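Local coordinates for protein fumarate lyase (Mesorhizobium sp., PDB 3C8T) that is a member of the fumarate lyase family, largely helical proteins, and assembles as four copies of one chain, at residues Ser25-Cys30 / Leu81-Gln86; Asp118-Ile123 / Glu180-Val185; Met250-Met255 / Val284-Ile289; Leu304-His309 / His319-Ala324; Met371-His376 / Asp384-Gly389. One frame throughout, in Å; residues are numbered along the deposited sequence.

Contact 1: residues Ser25-Cys30 / Leu81-Gln86; sequences SFISRC and LPLVEQ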
# COMPACT_ATOMS: atom_id res chain seq x y z
N SER A 25 21.73 12.14 18.41
CA SER A 25 22.23 12.61 17.14
C SER A 25 21.33 13.71 16.53
O SER A 25 21.83 14.72 16.08
CB SER A 25 22.44 11.43 16.18
OG SER A 25 23.09 11.90 15.03
N PHE A 26 20.02 13.55 16.57
CA PHE A 26 19.08 14.57 16.04
C PHE A 26 19.30 15.91 16.72
O PHE A 26 19.58 16.91 16.07
CB PHE A 26 17.62 14.12 16.20
CG PHE A 26 16.61 15.10 15.63
CD1 PHE A 26 16.53 15.32 14.25
CD2 PHE A 26 15.71 15.76 16.47
CE1 PHE A 26 15.60 16.21 13.71
CE2 PHE A 26 14.77 16.65 15.93
CZ PHE A 26 14.73 16.89 14.54
N ILE A 27 19.20 15.91 18.04
CA ILE A 27 19.49 17.06 18.89
C ILE A 27 20.83 17.69 18.58
O ILE A 27 20.89 18.90 18.40
CB ILE A 27 19.39 16.71 20.43
CG1 ILE A 27 17.94 16.34 20.78
CG2 ILE A 27 19.97 17.87 21.31
CD1 ILE A 27 16.86 17.33 20.24
N SER A 28 21.90 16.91 18.49
CA SER A 28 23.21 17.55 18.15
C SER A 28 23.22 18.27 16.77
O SER A 28 23.86 19.34 16.62
CB SER A 28 24.38 16.59 18.33
OG SER A 28 24.42 15.70 17.26
N ARG A 29 22.50 17.74 15.78
CA ARG A 29 22.31 18.42 14.48
C ARG A 29 21.45 19.67 14.62
O ARG A 29 21.65 20.63 13.90
CB ARG A 29 21.68 17.52 13.40
CG ARG A 29 22.28 16.11 13.18
CD ARG A 29 23.78 15.97 13.38
NE ARG A 29 24.60 16.65 12.38
CZ ARG A 29 25.26 16.04 11.38
NH1 ARG A 29 25.98 16.75 10.52
NH2 ARG A 29 25.17 14.73 11.23
N CYS A 30 20.47 19.63 15.54
CA CYS A 30 19.65 20.79 15.90
C CYS A 30 20.46 21.94 16.46
O CYS A 30 20.30 23.10 16.03
CB CYS A 30 18.51 20.40 16.85
SG CYS A 30 17.09 19.48 16.07
N LEU A 81 12.06 24.30 20.94
CA LEU A 81 12.07 25.44 21.86
C LEU A 81 12.62 25.08 23.23
O LEU A 81 13.35 25.88 23.78
CB LEU A 81 10.71 26.18 21.89
CG LEU A 81 10.36 26.87 20.54
CD1 LEU A 81 8.95 27.47 20.53
CD2 LEU A 81 11.36 27.95 20.14
N PRO A 82 12.30 23.88 23.78
CA PRO A 82 13.01 23.43 24.98
C PRO A 82 14.52 23.31 24.76
O PRO A 82 15.30 23.75 25.62
CB PRO A 82 12.39 22.04 25.24
CG PRO A 82 11.10 22.06 24.59
CD PRO A 82 11.26 22.90 23.38
N LEU A 83 14.95 22.74 23.64
CA LEU A 83 16.38 22.71 23.37
C LEU A 83 17.00 24.14 23.32
O LEU A 83 18.11 24.38 23.85
CB LEU A 83 16.72 21.90 22.11
CG LEU A 83 18.14 22.19 21.59
CD1 LEU A 83 19.21 21.59 22.49
CD2 LEU A 83 18.28 21.71 20.14
N VAL A 84 16.28 25.10 22.72
CA VAL A 84 16.77 26.50 22.66
C VAL A 84 16.87 27.10 24.08
O VAL A 84 17.82 27.81 24.39
CB VAL A 84 15.93 27.39 21.68
CG1 VAL A 84 16.25 28.87 21.84
CG2 VAL A 84 16.17 26.96 20.25
N GLU A 85 15.90 26.76 24.94
CA GLU A 85 15.91 27.21 26.32
C GLU A 85 17.16 26.67 27.04
O GLU A 85 17.86 27.42 27.71
CB GLU A 85 14.62 26.79 27.03
CG GLU A 85 13.33 27.55 26.56
CD GLU A 85 12.02 26.80 26.94
OE1 GLU A 85 10.99 26.90 26.19
OE2 GLU A 85 12.02 26.08 27.99
N GLN A 86 17.45 25.37 26.90
CA GLN A 86 18.63 24.80 27.56
C GLN A 86 19.89 25.47 27.01
O GLN A 86 20.77 25.89 27.75
CB GLN A 86 18.69 23.28 27.39
CG GLN A 86 17.58 22.47 28.12
CD GLN A 86 17.88 20.97 28.13
OE1 GLN A 86 19.05 20.59 28.03
NE2 GLN A 86 16.85 20.13 28.28
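Leu83 of helix 80-91 reaches across to Ile27 and Cys30 of helix 23-43, dividing its two methyl groups between them. Its CB leaves the backbone toward the other helix, and CG stands anti to the backbone N (chi1 163°), which carries the fork across the gap. From CG one branch, CD1, meets Ile27 at the methyl CG2, 4.0 Å away. The other, CD2, lies against Cys30 CB at 3.5 Å, the tighter of the two contacts. Ile27 and Leu83 lie alongside each other with their chains running in opposite senses. Here two helices of the N-terminal part of a fumarate lyase subunit meet, Leu83 carrying the contact between these segments, with the CA atoms of Ile27 and Leu83 7.9 Å apart; no hydrogen bond links the segments. Phe62 and Val31 also touch Leu83, and Pro64 touches Ile27. Beyond its CB, Cys30 turns to its own helix: SG sits 3.6 Å above the plane of the Phe26 ring, displaced toward the rim. That ring in turn packs on helix 104-140 and makes an edge-to-face contact with Tyr8 of the second subunit. One turn earlier, Ser25 O is held by both Arg29 N and the hydroxyl Ser28 OG, the latter at 3.0 Å.

Contact 2: residues Asp118-Ile123 / Glu180-Val185; sequences DGLALI and EISPRV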
# COMPACT_ATOMS: atom_id res chain seq x y z
N ASP A 118 24.39 12.06 6.01
CA ASP A 118 25.09 10.88 6.57
C ASP A 118 24.41 9.56 6.16
O ASP A 118 25.09 8.61 5.84
CB ASP A 118 25.19 10.97 8.10
CG ASP A 118 25.99 12.20 8.59
OD1 ASP A 118 26.61 12.90 7.75
OD2 ASP A 118 25.99 12.46 9.83
N GLY A 119 23.08 9.50 6.22
CA GLY A 119 22.32 8.31 5.78
C GLY A 119 22.65 7.90 4.34
O GLY A 119 22.83 6.74 4.04
N LEU A 120 22.71 8.88 3.45
CA LEU A 120 22.98 8.60 2.06
C LEU A 120 24.44 8.16 1.82
O LEU A 120 24.69 7.39 0.90
CB LEU A 120 22.60 9.80 1.17
CG LEU A 120 21.12 9.97 0.82
CD1 LEU A 120 20.98 11.26 0.03
CD2 LEU A 120 20.58 8.80 -0.00
N ALA A 121 25.38 8.64 2.64
CA ALA A 121 26.78 8.19 2.50
C ALA A 121 26.92 6.73 2.91
O ALA A 121 27.67 5.97 2.29
CB ALA A 121 27.79 9.10 3.28
N LEU A 122 26.17 6.34 3.94
CA LEU A 122 26.17 4.96 4.38
C LEU A 122 25.44 4.05 3.37
O LEU A 122 25.92 2.94 3.07
CB LEU A 122 25.56 4.86 5.80
CG LEU A 122 25.36 3.45 6.36
CD1 LEU A 122 26.70 2.61 6.28
CD2 LEU A 122 24.84 3.56 7.81
N ILE A 123 24.30 4.49 2.85
CA ILE A 123 23.64 3.77 1.76
C ILE A 123 24.57 3.59 0.54
O ILE A 123 24.68 2.50 -0.01
CB ILE A 123 22.32 4.48 1.31
CG1 ILE A 123 21.27 4.43 2.44
CG2 ILE A 123 21.80 3.89 0.01
CD1 ILE A 123 20.83 3.02 2.88
N GLU A 180 22.00 11.51 -8.52
CA GLU A 180 21.00 12.46 -9.04
C GLU A 180 20.08 13.05 -7.94
O GLU A 180 19.73 14.26 -7.96
CB GLU A 180 20.17 11.79 -10.17
CG GLU A 180 21.00 11.59 -11.46
CD GLU A 180 20.31 10.78 -12.58
OE1 GLU A 180 19.36 10.00 -12.32
OE2 GLU A 180 20.73 10.93 -13.76
N ILE A 181 19.67 12.20 -6.99
CA ILE A 181 18.74 12.61 -5.93
C ILE A 181 19.41 13.55 -4.90
O ILE A 181 18.75 14.46 -4.42
CB ILE A 181 18.16 11.38 -5.20
CG1 ILE A 181 17.11 10.68 -6.08
CG2 ILE A 181 17.47 11.77 -3.97
CD1 ILE A 181 17.12 9.19 -5.96
N SER A 182 20.67 13.28 -4.54
CA SER A 182 21.40 14.03 -3.50
C SER A 182 21.34 15.58 -3.59
O SER A 182 21.11 16.21 -2.57
CB SER A 182 22.87 13.59 -3.42
OG SER A 182 23.00 12.27 -2.91
N PRO A 183 21.58 16.20 -4.77
CA PRO A 183 21.47 17.67 -4.72
C PRO A 183 20.03 18.14 -4.56
O PRO A 183 19.84 19.31 -4.25
CB PRO A 183 21.97 18.14 -6.12
CG PRO A 183 22.64 16.91 -6.75
CD PRO A 183 21.94 15.73 -6.12
N ARG A 184 19.03 17.29 -4.81
CA ARG A 184 17.66 17.78 -4.61
C ARG A 184 17.27 17.79 -3.12
O ARG A 184 16.72 18.79 -2.61
CB ARG A 184 16.60 17.08 -5.51
CG ARG A 184 16.56 17.67 -6.97
CD ARG A 184 15.48 16.98 -7.81
NE ARG A 184 15.62 15.50 -7.82
CZ ARG A 184 16.19 14.78 -8.80
NH1 ARG A 184 16.70 15.38 -9.87
NH2 ARG A 184 16.25 13.46 -8.70
N VAL A 185 17.60 16.70 -2.43
CA VAL A 185 17.20 16.55 -1.05
C VAL A 185 18.13 17.32 -0.11
O VAL A 185 17.69 17.75 0.95
CB VAL A 185 17.01 15.04 -0.62
CG1 VAL A 185 18.35 14.30 -0.63
CG2 VAL A 185 16.35 14.94 0.76
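Ile181 O accepts two backbone bonds, from Arg184 N at 2.9 Å and from Val185 N at 3.2 Å, and so ties together the turn that sets Ser182 and Val185 against Leu120. The helix is kinked here: Pro183, which follows Ser182, has no N-H to give, and Arg184 N bonds three residues back, to Ile181 O, not four. Across the gap, Leu120 sends one methyl, CD1, to both partners. It meets Ser182 OG at 3.7 Å and Val185 CG1 at 4.1 Å. CD1 being a methyl, the contact with OG is van der Waals; the hydroxyl is hydrogen-bonded to Leu178 O of its own helix. Helix 104-140 and helix 160-185 thus pack side by side within the long helical bundle of the fumarate lyase fold, the CA atoms of Leu120 and Ser182 7.9 Å apart. Val185 holds CG1 between its backbone N and carbonyl carbon (chi1 67°), and the leucine and valine side chains meet at a slant. Behind them, Ile181 and Val185 rest on helix 229-255, while Ile123 packs on helix 315-344. Glu180 O lies 3.5 Å above the plane of the Arg184 guanidinium, offset toward its rim. Arg184 NE pairs with Glu233, and its NH1 forms a salt bridge with Glu180 of the third subunit, whose Arg184 returns the same bond.

Contact 3: residues Met250-Met255 / Val284-Ile289; sequences MDISIM and VSCELI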
# COMPACT_ATOMS: atom_id res chain seq x y z
N MET A 250 14.95 -13.80 -3.70
CA MET A 250 14.04 -14.80 -4.22
C MET A 250 14.85 -15.88 -4.92
O MET A 250 14.61 -17.08 -4.68
CB MET A 250 13.02 -14.22 -5.21
CG MET A 250 11.68 -13.84 -4.58
SD MET A 250 10.82 -15.14 -3.58
CE MET A 250 9.85 -15.99 -4.82
N ASP A 251 15.76 -15.45 -5.80
CA ASP A 251 16.51 -16.38 -6.63
C ASP A 251 17.35 -17.29 -5.74
O ASP A 251 17.28 -18.49 -5.85
CB ASP A 251 17.40 -15.64 -7.65
CG ASP A 251 16.60 -14.94 -8.73
OD1 ASP A 251 15.36 -15.05 -8.71
OD2 ASP A 251 17.20 -14.30 -9.62
N ILE A 252 18.13 -16.71 -4.83
CA ILE A 252 18.98 -17.51 -3.94
C ILE A 252 18.18 -18.48 -3.04
O ILE A 252 18.50 -19.66 -2.99
CB ILE A 252 19.94 -16.62 -3.11
CG1 ILE A 252 21.01 -16.02 -4.06
CG2 ILE A 252 20.57 -17.42 -1.93
CD1 ILE A 252 21.52 -14.67 -3.63
N SER A 253 17.12 -18.00 -2.39
CA SER A 253 16.36 -18.90 -1.49
C SER A 253 15.72 -20.05 -2.26
O SER A 253 15.62 -21.15 -1.74
CB SER A 253 15.36 -18.13 -0.62
OG SER A 253 14.35 -17.60 -1.39
N ILE A 254 15.32 -19.80 -3.50
CA ILE A 254 14.75 -20.87 -4.33
C ILE A 254 15.88 -21.81 -4.83
O ILE A 254 15.73 -23.02 -4.82
CB ILE A 254 13.92 -20.33 -5.49
CG1 ILE A 254 12.68 -19.56 -4.96
CG2 ILE A 254 13.61 -21.52 -6.48
CD1 ILE A 254 11.82 -18.83 -6.10
N MET A 255 17.04 -21.27 -5.15
CA MET A 255 18.15 -22.15 -5.50
C MET A 255 18.62 -23.03 -4.28
O MET A 255 19.32 -24.03 -4.47
CB MET A 255 19.31 -21.35 -6.14
CG MET A 255 19.04 -20.78 -7.57
SD MET A 255 20.31 -19.54 -8.05
CE MET A 255 21.69 -20.58 -8.19
N VAL A 284 18.52 -17.12 6.05
CA VAL A 284 18.17 -16.05 6.96
C VAL A 284 18.40 -14.69 6.35
O VAL A 284 17.64 -13.76 6.61
CB VAL A 284 18.85 -16.22 8.36
CG1 VAL A 284 20.39 -16.07 8.25
CG2 VAL A 284 18.26 -15.21 9.37
N SER A 285 19.43 -14.55 5.51
CA SER A 285 19.65 -13.24 4.89
C SER A 285 18.52 -12.95 3.91
O SER A 285 18.00 -11.83 3.90
CB SER A 285 21.04 -13.10 4.27
OG SER A 285 22.01 -13.03 5.32
N CYS A 286 18.08 -13.98 3.17
CA CYS A 286 16.99 -13.87 2.20
C CYS A 286 15.68 -13.55 2.95
O CYS A 286 14.92 -12.68 2.50
CB CYS A 286 16.82 -15.15 1.41
SG CYS A 286 18.17 -15.53 0.26
N GLU A 287 15.44 -14.24 4.07
CA GLU A 287 14.29 -13.91 4.91
C GLU A 287 14.27 -12.43 5.26
O GLU A 287 13.29 -11.77 5.02
CB GLU A 287 14.28 -14.74 6.18
CG GLU A 287 13.33 -14.27 7.23
CD GLU A 287 13.69 -14.77 8.62
OE1 GLU A 287 14.25 -15.88 8.73
OE2 GLU A 287 13.39 -14.08 9.62
N LEU A 288 15.37 -11.90 5.79
CA LEU A 288 15.40 -10.52 6.27
C LEU A 288 15.24 -9.53 5.11
O LEU A 288 14.54 -8.54 5.25
CB LEU A 288 16.72 -10.24 7.04
CG LEU A 288 16.91 -11.09 8.31
CD1 LEU A 288 18.33 -11.01 8.83
CD2 LEU A 288 15.97 -10.60 9.35
N ILE A 289 15.89 -9.82 4.00
CA ILE A 289 15.83 -8.97 2.81
C ILE A 289 14.42 -8.87 2.27
O ILE A 289 13.94 -7.77 1.99
CB ILE A 289 16.77 -9.47 1.69
CG1 ILE A 289 18.24 -9.30 2.09
CG2 ILE A 289 16.51 -8.68 0.40
CD1 ILE A 289 19.26 -9.82 1.07
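Cys286 points its thiol at the flank of helix 229-255, where Ile252 and Ser253 receive it. The cysteine's CB is directed toward the other helix, and SG is turned to the side of its own backbone N, anti to the carbonyl carbon (chi1 -68°). The sulfur rests against two consecutive residues: it lies 3.8 Å from the methyl Ile252 CG2 on one and at the same distance, 3.8 Å, from Ser253 N on the other. Ile252 presents CG2 because that branch stands anti to its backbone N. Ser253 and Cys286 meet at their first carbons, CB to CB at 3.9 Å, and the backbones come close here, with CA atoms 6.3 Å apart; such an approach suits the small side chains of serine and cysteine. The serine hydroxyl makes no hydrogen bond across the gap. With chi1 at 67°, OG lies between its own backbone N and carbonyl carbon, and it is hydrogen-bonded to Ala249 O one turn back. Glu265, before the helix, helps to fix the start of helix 284-306, one carboxylate oxygen bonded to Ser285 N and the other to Cys286 N. Among the neighbours, Met342 of helix 315-344 packs on Ile252, Ser285 and Cys286, so three long helices meet at this point. Val263 of the short strand 263-264 touches Ile252 and Met255, while Leu152 of the fourth subunit packs on Ser253 and Ile254.

Contact 4: residues Leu304-His309 / His319-Ala324; sequences LDAMIH and HLEWSA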
# COMPACT_ATOMS: atom_id res chain seq x y z
N LEU A 304 4.44 9.10 0.01
CA LEU A 304 3.49 9.59 -0.99
C LEU A 304 2.24 10.19 -0.34
O LEU A 304 1.71 11.18 -0.83
CB LEU A 304 3.14 8.48 -2.01
CG LEU A 304 4.35 8.06 -2.90
CD1 LEU A 304 4.07 6.82 -3.69
CD2 LEU A 304 4.78 9.19 -3.81
N ASP A 305 1.78 9.61 0.77
CA ASP A 305 0.71 10.20 1.57
C ASP A 305 1.14 11.53 2.24
O ASP A 305 0.39 12.49 2.25
CB ASP A 305 0.19 9.21 2.63
CG ASP A 305 -0.49 7.96 2.02
OD1 ASP A 305 -1.22 8.08 1.00
OD2 ASP A 305 -0.32 6.83 2.57
N ALA A 306 2.35 11.57 2.79
CA ALA A 306 2.87 12.74 3.48
C ALA A 306 3.02 13.97 2.57
O ALA A 306 3.07 15.12 3.05
CB ALA A 306 4.24 12.40 4.14
N MET A 307 3.13 13.73 1.27
CA MET A 307 3.21 14.79 0.26
C MET A 307 1.96 15.62 0.18
O MET A 307 2.03 16.79 -0.23
CB MET A 307 3.45 14.19 -1.14
CG MET A 307 4.85 13.68 -1.37
SD MET A 307 5.07 13.18 -3.07
CE MET A 307 5.23 14.83 -3.75
N ILE A 308 0.81 15.05 0.54
CA ILE A 308 -0.45 15.82 0.52
C ILE A 308 -0.44 16.64 1.80
O ILE A 308 -1.04 16.25 2.81
CB ILE A 308 -1.75 14.95 0.51
CG1 ILE A 308 -1.61 13.68 -0.34
CG2 ILE A 308 -2.93 15.76 0.07
CD1 ILE A 308 -1.30 13.87 -1.77
N HIS A 309 0.28 17.74 1.74
CA HIS A 309 0.66 18.47 2.93
C HIS A 309 0.06 19.90 2.79
O HIS A 309 0.62 20.80 2.12
CB HIS A 309 2.17 18.49 2.98
CG HIS A 309 2.75 19.11 4.21
ND1 HIS A 309 3.76 18.51 4.93
CD2 HIS A 309 2.49 20.29 4.83
CE1 HIS A 309 4.08 19.28 5.95
NE2 HIS A 309 3.34 20.37 5.91
N HIS A 319 3.94 14.37 10.44
CA HIS A 319 4.16 13.30 11.40
C HIS A 319 4.51 11.98 10.71
O HIS A 319 5.29 11.18 11.23
CB HIS A 319 2.92 13.11 12.25
CG HIS A 319 3.18 12.39 13.53
ND1 HIS A 319 3.10 13.00 14.76
CD2 HIS A 319 3.59 11.12 13.77
CE1 HIS A 319 3.41 12.13 15.70
NE2 HIS A 319 3.72 10.98 15.13
N LEU A 320 3.95 11.76 9.52
CA LEU A 320 4.22 10.56 8.74
C LEU A 320 5.66 10.38 8.30
O LEU A 320 6.13 9.25 8.27
CB LEU A 320 3.28 10.46 7.53
CG LEU A 320 1.84 9.96 7.70
CD1 LEU A 320 1.22 9.92 6.28
CD2 LEU A 320 1.88 8.52 8.37
N GLU A 321 6.37 11.47 7.97
CA GLU A 321 7.82 11.45 7.71
C GLU A 321 8.67 10.94 8.85
O GLU A 321 9.75 10.40 8.61
CB GLU A 321 8.34 12.85 7.31
CG GLU A 321 7.38 13.55 6.34
CD GLU A 321 8.02 14.71 5.57
OE1 GLU A 321 9.18 15.07 5.86
OE2 GLU A 321 7.35 15.25 4.66
N TRP A 322 8.19 11.14 10.09
CA TRP A 322 8.93 10.86 11.32
C TRP A 322 9.17 9.39 11.55
O TRP A 322 10.04 9.04 12.34
CB TRP A 322 8.23 11.46 12.56
CG TRP A 322 8.14 12.99 12.61
CD1 TRP A 322 8.79 13.88 11.81
CD2 TRP A 322 7.39 13.78 13.55
NE1 TRP A 322 8.47 15.18 12.17
CE2 TRP A 322 7.61 15.14 13.24
CE3 TRP A 322 6.53 13.47 14.62
CZ2 TRP A 322 7.02 16.21 13.96
CZ3 TRP A 322 5.94 14.53 15.33
CH2 TRP A 322 6.19 15.87 15.00
N SER A 323 8.37 8.53 10.93
CA SER A 323 8.65 7.09 10.90
C SER A 323 9.25 6.73 9.53
O SER A 323 10.27 6.03 9.42
CB SER A 323 7.38 6.27 11.17
OG SER A 323 6.50 6.27 10.05
N ALA A 324 8.66 7.27 8.46
CA ALA A 324 9.02 6.78 7.14
C ALA A 324 10.52 7.05 6.80
O ALA A 324 11.22 6.16 6.23
CB ALA A 324 8.05 7.30 6.07
O HOH W 1 4.74 15.90 5.00
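Ala306 places its methyl against two successive side chains of helix 315-344, Leu320 and Glu321. Its CB is 4.0 Å from Leu320 CB and also 4.0 Å from Glu321 CG, so the alanine bears on the stems of both residues. Leu320 reaches across helix 284-306, and its CD1 rests on Asp305 CB at 3.9 Å. Beside these apolar contacts a water bridges the segments. It donates to Ala306 O at 2.7 Å and to Glu321 OE2 at 2.7 Å, and is hydrogen-bonded to His309 ND1 at 2.8 Å, lying in the plane of the imidazole at its edge. Three bonds thus hold the water between the two segments. Glu321, extended beyond CG, delivers its carboxylate to this site, while its other oxygen, OE1, forms a salt bridge with Arg228. An inverse gamma turn centred on Ile308 helps to bring His309 round to face the water. Farther out, each carboxylate oxygen of Asp305 has an arginine from another chain: OD1 pairs with Arg297 of the third subunit and OD2 with Arg297 of the second. On the far side of helix 315-344, Trp322 CE3 sits 3.4 Å above the centre of the His319 ring, and Trp322 stacks on Tyr8 of the second subunit. The two segments form the closed end of a helical hairpin, made by consecutive long helices of the fumarate lyase fold and built into the interface of the four-chain assembly.

Contact 5: residues Met371-His376 / Asp384-Gly389; sequences MALAPH and DIVYLG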
# COMPACT_ATOMS: atom_id res chain seq x y z
N MET A 371 17.51 -24.98 -34.59
CA MET A 371 18.43 -24.03 -35.25
C MET A 371 19.29 -24.76 -36.29
O MET A 371 19.46 -24.33 -37.42
CB MET A 371 19.32 -23.33 -34.19
CG MET A 371 20.35 -22.27 -34.71
SD MET A 371 21.73 -21.93 -33.55
CE MET A 371 22.30 -23.62 -33.23
N ALA A 372 19.86 -25.89 -35.89
CA ALA A 372 20.74 -26.64 -36.79
C ALA A 372 20.00 -27.34 -37.94
O ALA A 372 20.57 -27.55 -39.01
CB ALA A 372 21.57 -27.65 -36.02
N LEU A 373 18.76 -27.71 -37.69
CA LEU A 373 17.99 -28.51 -38.62
C LEU A 373 17.35 -27.62 -39.70
O LEU A 373 17.37 -27.97 -40.87
CB LEU A 373 16.93 -29.35 -37.87
CG LEU A 373 16.12 -30.38 -38.69
CD1 LEU A 373 17.03 -31.41 -39.45
CD2 LEU A 373 15.12 -31.10 -37.83
N ALA A 374 16.80 -26.48 -39.28
CA ALA A 374 16.11 -25.52 -40.16
C ALA A 374 16.71 -25.30 -41.56
O ALA A 374 15.98 -25.36 -42.55
CB ALA A 374 15.92 -24.19 -39.44
N PRO A 375 18.02 -25.02 -41.67
CA PRO A 375 18.55 -24.92 -43.03
C PRO A 375 18.29 -26.14 -43.95
O PRO A 375 18.36 -25.98 -45.17
CB PRO A 375 20.07 -24.73 -42.83
CG PRO A 375 20.19 -24.13 -41.49
CD PRO A 375 19.06 -24.73 -40.66
N HIS A 376 18.01 -27.32 -43.37
CA HIS A 376 17.82 -28.55 -44.16
C HIS A 376 16.35 -28.80 -44.49
O HIS A 376 16.00 -29.16 -45.62
CB HIS A 376 18.40 -29.78 -43.44
CG HIS A 376 19.87 -29.68 -43.18
ND1 HIS A 376 20.82 -30.09 -44.10
CD2 HIS A 376 20.56 -29.19 -42.12
CE1 HIS A 376 22.02 -29.86 -43.61
NE2 HIS A 376 21.89 -29.31 -42.41
N ASP A 384 8.60 -28.77 -35.94
CA ASP A 384 7.70 -29.92 -35.78
C ASP A 384 8.42 -31.23 -35.51
O ASP A 384 8.01 -31.98 -34.62
CB ASP A 384 6.71 -30.05 -36.95
CG ASP A 384 5.64 -28.94 -36.93
OD1 ASP A 384 4.89 -28.84 -35.93
OD2 ASP A 384 5.54 -28.19 -37.92
N ILE A 385 9.50 -31.49 -36.24
CA ILE A 385 10.30 -32.73 -36.07
C ILE A 385 10.86 -32.87 -34.64
O ILE A 385 10.76 -33.94 -34.02
CB ILE A 385 11.45 -32.80 -37.14
CG1 ILE A 385 10.84 -32.95 -38.54
CG2 ILE A 385 12.46 -33.93 -36.82
CD1 ILE A 385 11.79 -32.70 -39.72
N VAL A 386 11.45 -31.78 -34.14
CA VAL A 386 12.15 -31.77 -32.86
C VAL A 386 11.15 -31.79 -31.72
O VAL A 386 11.40 -32.42 -30.69
CB VAL A 386 13.09 -30.53 -32.70
CG1 VAL A 386 13.69 -30.45 -31.25
CG2 VAL A 386 14.20 -30.50 -33.76
N TYR A 387 10.03 -31.07 -31.86
CA TYR A 387 8.99 -31.12 -30.81
C TYR A 387 8.40 -32.55 -30.69
O TYR A 387 8.17 -33.05 -29.59
CB TYR A 387 7.90 -30.07 -31.03
N LEU A 388 8.22 -33.22 -31.83
CA LEU A 388 7.91 -34.64 -31.88
C LEU A 388 8.99 -35.50 -31.21
O LEU A 388 8.67 -36.42 -30.44
CB LEU A 388 7.71 -35.08 -33.34
CG LEU A 388 7.30 -36.53 -33.63
CD1 LEU A 388 6.01 -36.93 -32.90
CD2 LEU A 388 7.17 -36.81 -35.13
N GLY A 389 10.25 -35.23 -31.51
CA GLY A 389 11.37 -35.89 -30.82
C GLY A 389 11.29 -35.66 -29.31
O GLY A 389 11.53 -36.58 -28.54
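Leu373 and Val386 are the facing residues of two helices, their CA atoms 8.8 Å apart, and the first helix is kinked at Pro375, where the proline nitrogen has no hydrogen to offer the turn before. Helices 366-377 and 379-395 form a closely connected pair in the C-terminal helical region, which matches the adenylosuccinate lyase C-terminus family. The contact between them is wholly apolar. Leu373 turns CG anti to its own N (chi1 -173°), sending the branch outward, and the methyl CD2 does the touching. It sits against Ile385 at three carbons, CG2 at 4.0 Å and CB and CD1 each at 4.1 Å, so it lies against the flank of the isoleucine. The two side chains cross at roughly a right angle. Val386 CG2 adds a looser contact with the same methyl at 4.2 Å. Val410 of helix 408-414 touches both Leu373 and Ile385, and Val386 packs back on Val369 and Met370. At the kink the helix is tied by a short bond from His376 N to Leu373 O, 2.7 Å, and the His376 imidazole has both Ala372 O and Leu373 O at its edge, in the ring plane.

In the fold
From the N terminus the five contacts follow one another in series, and none nests in or crosses another. Contact 1 closes a mostly helical loop of 50 residues; contact 2 closes one of 56 that includes the three-stranded antiparallel sheet. A salt bridge from Arg29 to Asp118 joins these two. Contact 3 spans 28 residues, among them the unmodelled 267-281, and contact 4 closes a short connection of nine residues. Both use helix 284-306, near its opposite ends, and both border the second and third subunits. Contact 5 joins two successive helices in the C-terminal region, its centre about 76 Å from that of contact 1, across the centre of the elongated chain.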